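Local coordinates for vacuolar protein sorting 29 (Cryptosporidium parvum, PDB 2A22) that probably takes part in retromer-type sorting of proteins between membrane compartments, built on a calcineurin-like phosphoesterase fold, at residues Gly32-Pro37 with Lys41-Asn46; Gln135-Leu140 with Lys161-Pro166; Met185-Ala188 with Lys193-Leu196. One frame throughout, in Å; residues are numbered along the deposited sequence.

Interaction 1. Residues Gly32-Pro37 with Lys41-Asn46; sequences GDLKIP and KELPSN
I36 reaches across to the backbone of K41 and E42, and a short distance away L34 meets L43, so two nearby parts of one long loop meet through an isoleucine on backbone and through a leucine pair. The side chain of I36 carries most of this. Its CB points toward 41-46 and divides there into two branches that use different parts of the same peptide. The shorter branch, CG2, lies anti to the backbone N and rests on the carbonyl of K41, 3.6 Å from its O. The longer one starts beside the backbone N (chi1 -59°), and its CG1 passes 4.1 Å from E42 N. From there the extended second torsion (chi2 175°) carries CD1 further along E42, 3.7 Å from both E42 N and E42 CA. The K41-E42 peptide is thus touched at its carbonyl end by one branch and at its amide end by the other. Beside it, L34 CG and L43 CD2 make a looser contact at 4.2 Å. Y70 of helix 68-77 touches L34, I36 and E42, while M73 of that helix touches L43. The peptide bond between I36 and P37 is cis. In the calcineurin-like phosphoesterase fold, this is the loop leaving the first strand. D33-L34-K35 probably corresponds to the D-x-H metal-site motif of the superfamily, with lysine in the histidine position; D33 is hydrogen-bonded through OD2 to the backbone N of H149 and touches H120.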
# COMPACT_ATOMS: atom_id res chain seq x y z
N GLY A 32 -3.83 0.22 1.81
CA GLY A 32 -4.24 -1.02 2.46
C GLY A 32 -4.91 -0.81 3.82
O GLY A 32 -5.23 0.33 4.21
N ASP A 33 -5.15 -1.92 4.52
CA ASP A 33 -5.68 -1.88 5.90
C ASP A 33 -6.97 -1.08 5.94
O ASP A 33 -7.14 -0.21 6.82
CB ASP A 33 -4.62 -1.31 6.84
CG ASP A 33 -3.47 -2.30 7.06
OD1 ASP A 33 -3.77 -3.46 7.44
OD2 ASP A 33 -2.30 -1.94 6.85
N LEU A 34 -7.83 -1.36 4.94
CA LEU A 34 -9.18 -0.81 4.84
C LEU A 34 -10.05 -1.36 5.94
O LEU A 34 -10.77 -0.61 6.59
CB LEU A 34 -9.81 -1.14 3.47
CG LEU A 34 -9.38 -0.34 2.23
CD1 LEU A 34 -7.91 -0.60 1.81
CD2 LEU A 34 -10.32 -0.69 1.07
N LYS A 35 -9.97 -2.67 6.16
CA LYS A 35 -10.74 -3.32 7.23
C LYS A 35 -12.25 -3.03 7.13
O LYS A 35 -12.93 -2.84 8.14
CB LYS A 35 -10.17 -2.94 8.61
CG LYS A 35 -8.90 -3.68 8.87
CD LYS A 35 -8.16 -3.19 10.08
CE LYS A 35 -6.72 -3.70 9.97
NZ LYS A 35 -5.99 -3.73 11.25
N ILE A 36 -12.74 -3.00 5.90
CA ILE A 36 -14.17 -2.90 5.60
C ILE A 36 -14.71 -4.32 5.49
O ILE A 36 -14.08 -5.16 4.85
CB ILE A 36 -14.42 -2.13 4.25
CG1 ILE A 36 -13.83 -0.72 4.32
CG2 ILE A 36 -15.88 -2.04 3.96
CD1 ILE A 36 -13.92 0.05 3.02
N PRO A 37 -15.88 -4.61 6.13
CA PRO A 37 -16.77 -3.71 6.92
C PRO A 37 -16.50 -3.66 8.44
O PRO A 37 -17.13 -2.86 9.15
CB PRO A 37 -18.15 -4.32 6.65
CG PRO A 37 -17.82 -5.85 6.67
CD PRO A 37 -16.41 -5.99 6.08
N LYS A 41 -16.86 1.46 7.01
CA LYS A 41 -17.79 1.09 5.93
C LYS A 41 -17.37 1.49 4.51
O LYS A 41 -17.90 0.96 3.52
CB LYS A 41 -19.22 1.60 6.21
CG LYS A 41 -19.36 3.07 6.50
CD LYS A 41 -20.83 3.48 6.28
CE LYS A 41 -21.04 4.98 6.40
NZ LYS A 41 -22.44 5.35 6.00
N GLU A 42 -16.44 2.42 4.41
CA GLU A 42 -16.13 3.05 3.14
C GLU A 42 -14.83 3.83 3.24
O GLU A 42 -14.33 4.08 4.34
CB GLU A 42 -17.29 4.00 2.73
CG GLU A 42 -17.46 5.13 3.69
CD GLU A 42 -18.73 5.97 3.48
OE1 GLU A 42 -19.62 5.59 2.67
OE2 GLU A 42 -18.82 7.03 4.15
N LEU A 43 -14.30 4.19 2.08
CA LEU A 43 -13.18 5.14 1.98
C LEU A 43 -13.73 6.55 2.18
O LEU A 43 -14.88 6.81 1.82
CB LEU A 43 -12.51 5.03 0.61
CG LEU A 43 -11.80 3.70 0.31
CD1 LEU A 43 -11.43 3.61 -1.18
CD2 LEU A 43 -10.57 3.56 1.14
N PRO A 44 -12.92 7.46 2.76
CA PRO A 44 -13.37 8.85 2.88
C PRO A 44 -13.79 9.38 1.51
O PRO A 44 -13.14 9.07 0.49
CB PRO A 44 -12.11 9.57 3.35
CG PRO A 44 -11.39 8.52 4.10
CD PRO A 44 -11.58 7.28 3.33
N SER A 45 -14.88 10.13 1.47
CA SER A 45 -15.32 10.68 0.18
C SER A 45 -14.27 11.65 -0.35
O SER A 45 -14.04 11.73 -1.55
CB SER A 45 -16.71 11.34 0.29
OG SER A 45 -16.67 12.49 1.13
N ASN A 46 -13.60 12.34 0.57
CA ASN A 46 -12.51 13.29 0.28
C ASN A 46 -11.38 12.73 -0.59
O ASN A 46 -10.60 13.54 -1.14
CB ASN A 46 -11.84 13.73 1.59
CG ASN A 46 -12.82 14.08 2.68
OD1 ASN A 46 -12.86 15.22 3.13
ND2 ASN A 46 -13.57 13.11 3.15

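Interaction 2. Residues Gln135-Leu140 with Lys161-Pro166; sequences QWQRRL and KLFLNP
Helix 130-140 lies against strand 161-165 of the alpha-beta-beta-alpha sandwich, on the outer side of the second sheet, and Q137 is its point of contact. This single side chain bridges two strand residues, K161 and F163, that project from the same side of the strand. Q137 departs from the helix with CG lying between the backbone N and the carbonyl carbon (chi1 69°) and bends again at chi2. The first torsion sets its aliphatic part against the CE1-CZ side of the F163 ring, where CG comes within 3.6 Å of F163 CZ and CB stands 4.0 Å from F163 CE1. The amide plane of Q137 is turned 67° from the ring of F163, so the two flat groups do not stack. The ring has its aromatic partner in F156 of the neighbouring strand 154-158. One residue further along the helix, R138 is salt-bridged to E134. The bend at chi2 swings the amide of Q137 across to the chain of K161, and the two side chains cross at about a right angle. There the contact is with methylenes of the lysine: Q137 CD lies 3.6 Å from K161 CG and 3.8 Å from K161 CD.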
# COMPACT_ATOMS: atom_id res chain seq x y z
N GLN A 135 15.77 -6.82 6.68
CA GLN A 135 16.00 -8.25 6.41
C GLN A 135 15.03 -8.79 5.36
O GLN A 135 15.38 -9.66 4.56
CB GLN A 135 15.92 -9.04 7.71
CG GLN A 135 16.91 -8.48 8.76
CD GLN A 135 17.08 -9.38 9.97
OE1 GLN A 135 17.71 -10.44 9.88
NE2 GLN A 135 16.54 -8.95 11.13
N TRP A 136 13.82 -8.24 5.37
CA TRP A 136 12.83 -8.57 4.37
C TRP A 136 13.10 -7.96 3.00
O TRP A 136 12.86 -8.64 2.01
CB TRP A 136 11.41 -8.26 4.86
CG TRP A 136 10.93 -9.33 5.79
CD1 TRP A 136 10.98 -9.33 7.17
CD2 TRP A 136 10.35 -10.58 5.41
NE1 TRP A 136 10.44 -10.51 7.66
CE2 TRP A 136 10.04 -11.29 6.60
CE3 TRP A 136 10.04 -11.17 4.18
CZ2 TRP A 136 9.45 -12.56 6.59
CZ3 TRP A 136 9.43 -12.43 4.17
CH2 TRP A 136 9.15 -13.10 5.37
N GLN A 137 13.58 -6.71 2.91
CA GLN A 137 13.92 -6.21 1.56
C GLN A 137 15.02 -7.03 0.91
O GLN A 137 14.95 -7.31 -0.28
CB GLN A 137 14.23 -4.70 1.46
CG GLN A 137 15.48 -4.19 2.07
CD GLN A 137 16.74 -4.23 1.20
OE1 GLN A 137 16.77 -4.66 0.03
NE2 GLN A 137 17.80 -3.78 1.79
N ARG A 138 16.01 -7.41 1.71
CA ARG A 138 17.14 -8.20 1.24
C ARG A 138 16.64 -9.58 0.81
O ARG A 138 17.03 -10.10 -0.24
CB ARG A 138 18.21 -8.30 2.33
CG ARG A 138 19.01 -7.03 2.48
CD ARG A 138 20.24 -7.17 3.39
NE ARG A 138 20.56 -5.87 3.99
CZ ARG A 138 21.72 -5.54 4.57
NH1 ARG A 138 22.71 -6.42 4.65
NH2 ARG A 138 21.88 -4.32 5.08
N ARG A 139 15.74 -10.16 1.63
CA ARG A 139 15.15 -11.44 1.28
C ARG A 139 14.42 -11.35 -0.05
O ARG A 139 14.63 -12.20 -0.93
CB ARG A 139 14.19 -11.93 2.36
CG ARG A 139 13.16 -12.92 1.84
CD ARG A 139 13.16 -14.23 2.61
NE ARG A 139 13.17 -14.01 4.05
CZ ARG A 139 12.47 -14.73 4.92
NH1 ARG A 139 11.67 -15.73 4.51
NH2 ARG A 139 12.56 -14.44 6.22
N LEU A 140 13.56 -10.33 -0.19
CA LEU A 140 12.81 -10.14 -1.42
C LEU A 140 13.71 -9.54 -2.50
O LEU A 140 13.36 -9.55 -3.67
CB LEU A 140 11.57 -9.27 -1.19
CG LEU A 140 10.52 -9.81 -0.19
CD1 LEU A 140 9.35 -8.84 -0.01
CD2 LEU A 140 10.03 -11.19 -0.61
N LYS A 161 17.77 1.95 0.21
CA LYS A 161 16.48 1.26 0.00
C LYS A 161 15.36 2.08 0.65
O LYS A 161 15.60 2.79 1.63
CB LYS A 161 16.53 -0.17 0.58
CG LYS A 161 17.73 -1.01 0.03
CD LYS A 161 17.45 -1.50 -1.39
CE LYS A 161 18.71 -1.75 -2.21
NZ LYS A 161 19.78 -2.25 -1.32
N LEU A 162 14.16 1.98 0.09
CA LEU A 162 13.05 2.80 0.56
C LEU A 162 11.96 1.94 1.20
O LEU A 162 11.55 0.93 0.61
CB LEU A 162 12.52 3.64 -0.60
CG LEU A 162 11.46 4.72 -0.38
CD1 LEU A 162 11.96 5.84 0.56
CD2 LEU A 162 11.02 5.30 -1.72
N PHE A 163 11.54 2.31 2.41
CA PHE A 163 10.54 1.56 3.21
C PHE A 163 9.28 2.40 3.43
O PHE A 163 9.34 3.47 4.05
CB PHE A 163 11.13 1.14 4.55
CG PHE A 163 12.34 0.27 4.41
CD1 PHE A 163 12.23 -1.12 4.39
CD2 PHE A 163 13.60 0.84 4.24
CE1 PHE A 163 13.36 -1.94 4.22
CE2 PHE A 163 14.73 0.03 4.07
CZ PHE A 163 14.61 -1.36 4.06
N LEU A 164 8.16 1.93 2.88
CA LEU A 164 6.91 2.69 2.89
C LEU A 164 5.81 1.89 3.59
O LEU A 164 5.74 0.66 3.44
CB LEU A 164 6.49 3.02 1.46
CG LEU A 164 7.61 3.63 0.56
CD1 LEU A 164 7.19 3.75 -0.86
CD2 LEU A 164 7.99 5.01 1.08
N ASN A 165 4.97 2.58 4.35
CA ASN A 165 3.76 1.99 4.92
C ASN A 165 2.69 3.03 4.69
O ASN A 165 2.80 4.12 5.23
CB ASN A 165 3.93 1.69 6.43
CG ASN A 165 2.71 1.03 7.07
OD1 ASN A 165 1.56 1.26 6.67
ND2 ASN A 165 2.96 0.23 8.13
N PRO A 166 1.71 2.72 3.84
CA PRO A 166 0.70 3.69 3.45
C PRO A 166 -0.34 3.94 4.53
O PRO A 166 -1.18 4.82 4.36
CB PRO A 166 0.07 3.03 2.21
CG PRO A 166 0.16 1.60 2.47
CD PRO A 166 1.50 1.43 3.15

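Interaction 3. Residues Met185-Ala188 with Lys193-Leu196; sequences MLMA and KVVL
M187 folds its tip into the notch between V194 and L196, alternate residues that both lie on the inward face of the adjoining strand. The chain runs out straight, with CG anti to the backbone N (chi1 -179°), and then turns at the sulfur (chi3 -104°). That last turn lays the methyl CE against V194 CG1 and L196 CD1, although the tip is tightly crowded and its exact placement is less certain. The stem fits the notch too, with M187 CG 3.8 Å from V194 CG1. In the other direction, L196 CD1 is a bump received between two methionine stems, 3.6 Å from M187 CB and 4.1 Å from M185 CB. This is the antiparallel hairpin of strands 183-190 and 193-202, with the axes of the two short segments 4.7 Å apart. Its methionine-rich face turns inward in the sandwich, where L162 and L164 of the other sheet pack on M187, and L164 also on M185 and L196. M187 and L196 form a non-hydrogen-bonded pair. The next pair, A188 with V195, is the hydrogen-bonded one. A188 N donates a hydrogen bond to V195 O at 2.8 Å, and V195 N returns one to A188 O at 2.9 Å. On this opposite face the relief is shallow: the small methyl of A188 stands beside the branched V195, CB to CB 4.4 Å, and M210 and E212 of strand 205-214 touch the valine.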
# COMPACT_ATOMS: atom_id res chain seq x y z
N MET A 185 -0.70 6.55 -0.28
CA MET A 185 0.40 7.18 -1.00
C MET A 185 0.22 7.05 -2.51
O MET A 185 -0.32 6.05 -3.01
CB MET A 185 1.73 6.55 -0.62
CG MET A 185 2.08 6.76 0.84
SD MET A 185 3.50 5.78 1.23
CE MET A 185 3.76 6.31 2.92
N LEU A 186 0.66 8.07 -3.23
CA LEU A 186 0.77 7.96 -4.67
C LEU A 186 2.22 8.23 -5.00
O LEU A 186 2.77 9.24 -4.58
CB LEU A 186 -0.20 8.92 -5.37
CG LEU A 186 -1.68 8.48 -5.41
CD1 LEU A 186 -2.60 9.66 -5.72
CD2 LEU A 186 -1.87 7.40 -6.47
N MET A 187 2.86 7.27 -5.68
CA MET A 187 4.31 7.30 -5.92
C MET A 187 4.56 7.43 -7.43
O MET A 187 4.21 6.50 -8.20
CB MET A 187 4.96 6.00 -5.37
CG MET A 187 6.49 5.92 -5.55
SD MET A 187 7.22 4.47 -4.76
CE MET A 187 7.93 5.23 -3.35
N ALA A 188 5.13 8.55 -7.85
CA ALA A 188 5.46 8.73 -9.27
C ALA A 188 6.88 8.23 -9.49
O ALA A 188 7.82 8.68 -8.83
CB ALA A 188 5.36 10.19 -9.69
N LYS A 193 13.97 8.67 -10.90
CA LYS A 193 13.35 9.56 -9.92
C LYS A 193 12.08 9.00 -9.31
O LYS A 193 11.18 8.53 -10.01
CB LYS A 193 13.01 10.94 -10.52
CG LYS A 193 13.99 11.48 -11.59
CD LYS A 193 15.33 11.80 -10.97
CE LYS A 193 16.32 12.32 -12.02
NZ LYS A 193 17.57 12.72 -11.32
N VAL A 194 12.01 9.10 -7.99
CA VAL A 194 10.84 8.78 -7.21
C VAL A 194 10.34 10.09 -6.60
O VAL A 194 11.10 10.75 -5.88
CB VAL A 194 11.21 7.86 -6.07
CG1 VAL A 194 9.94 7.45 -5.29
CG2 VAL A 194 12.00 6.65 -6.63
N VAL A 195 9.10 10.45 -6.89
CA VAL A 195 8.43 11.51 -6.18
C VAL A 195 7.23 10.90 -5.48
O VAL A 195 6.28 10.39 -6.13
CB VAL A 195 7.94 12.66 -7.09
CG1 VAL A 195 7.28 13.77 -6.22
CG2 VAL A 195 9.10 13.25 -7.92
N LEU A 196 7.26 10.94 -4.15
CA LEU A 196 6.27 10.27 -3.34
C LEU A 196 5.33 11.29 -2.72
O LEU A 196 5.77 12.15 -1.96
CB LEU A 196 6.96 9.53 -2.20
CG LEU A 196 6.01 8.71 -1.31
CD1 LEU A 196 5.42 7.51 -2.10
CD2 LEU A 196 6.75 8.22 -0.08

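In the fold
Two of the contacts lie in the sandwich proper, and the third in a loop leaving its first strand. Interactions 2 and 3, with centres about 16 Å apart, belong to facing sheets and meet in the core: L164 CD2 lies 3.6 Å from L196 CD2, and N165 O is 3.3 Å from M185 CE. Strand 161-165 thus has the helix of interaction 2 on one side and the hairpin of interaction 3 on the other. Interaction 1 lies about 25 Å from interaction 2, centre to centre, across the middle of the chain, yet their ends touch where G32 N approaches P166 CG. Interaction 3 stays about 7 Å from interaction 1 at the nearest atoms. Of the three, only interaction 1 contains D33, beside H120 and H149 of a possible, vacant metal site.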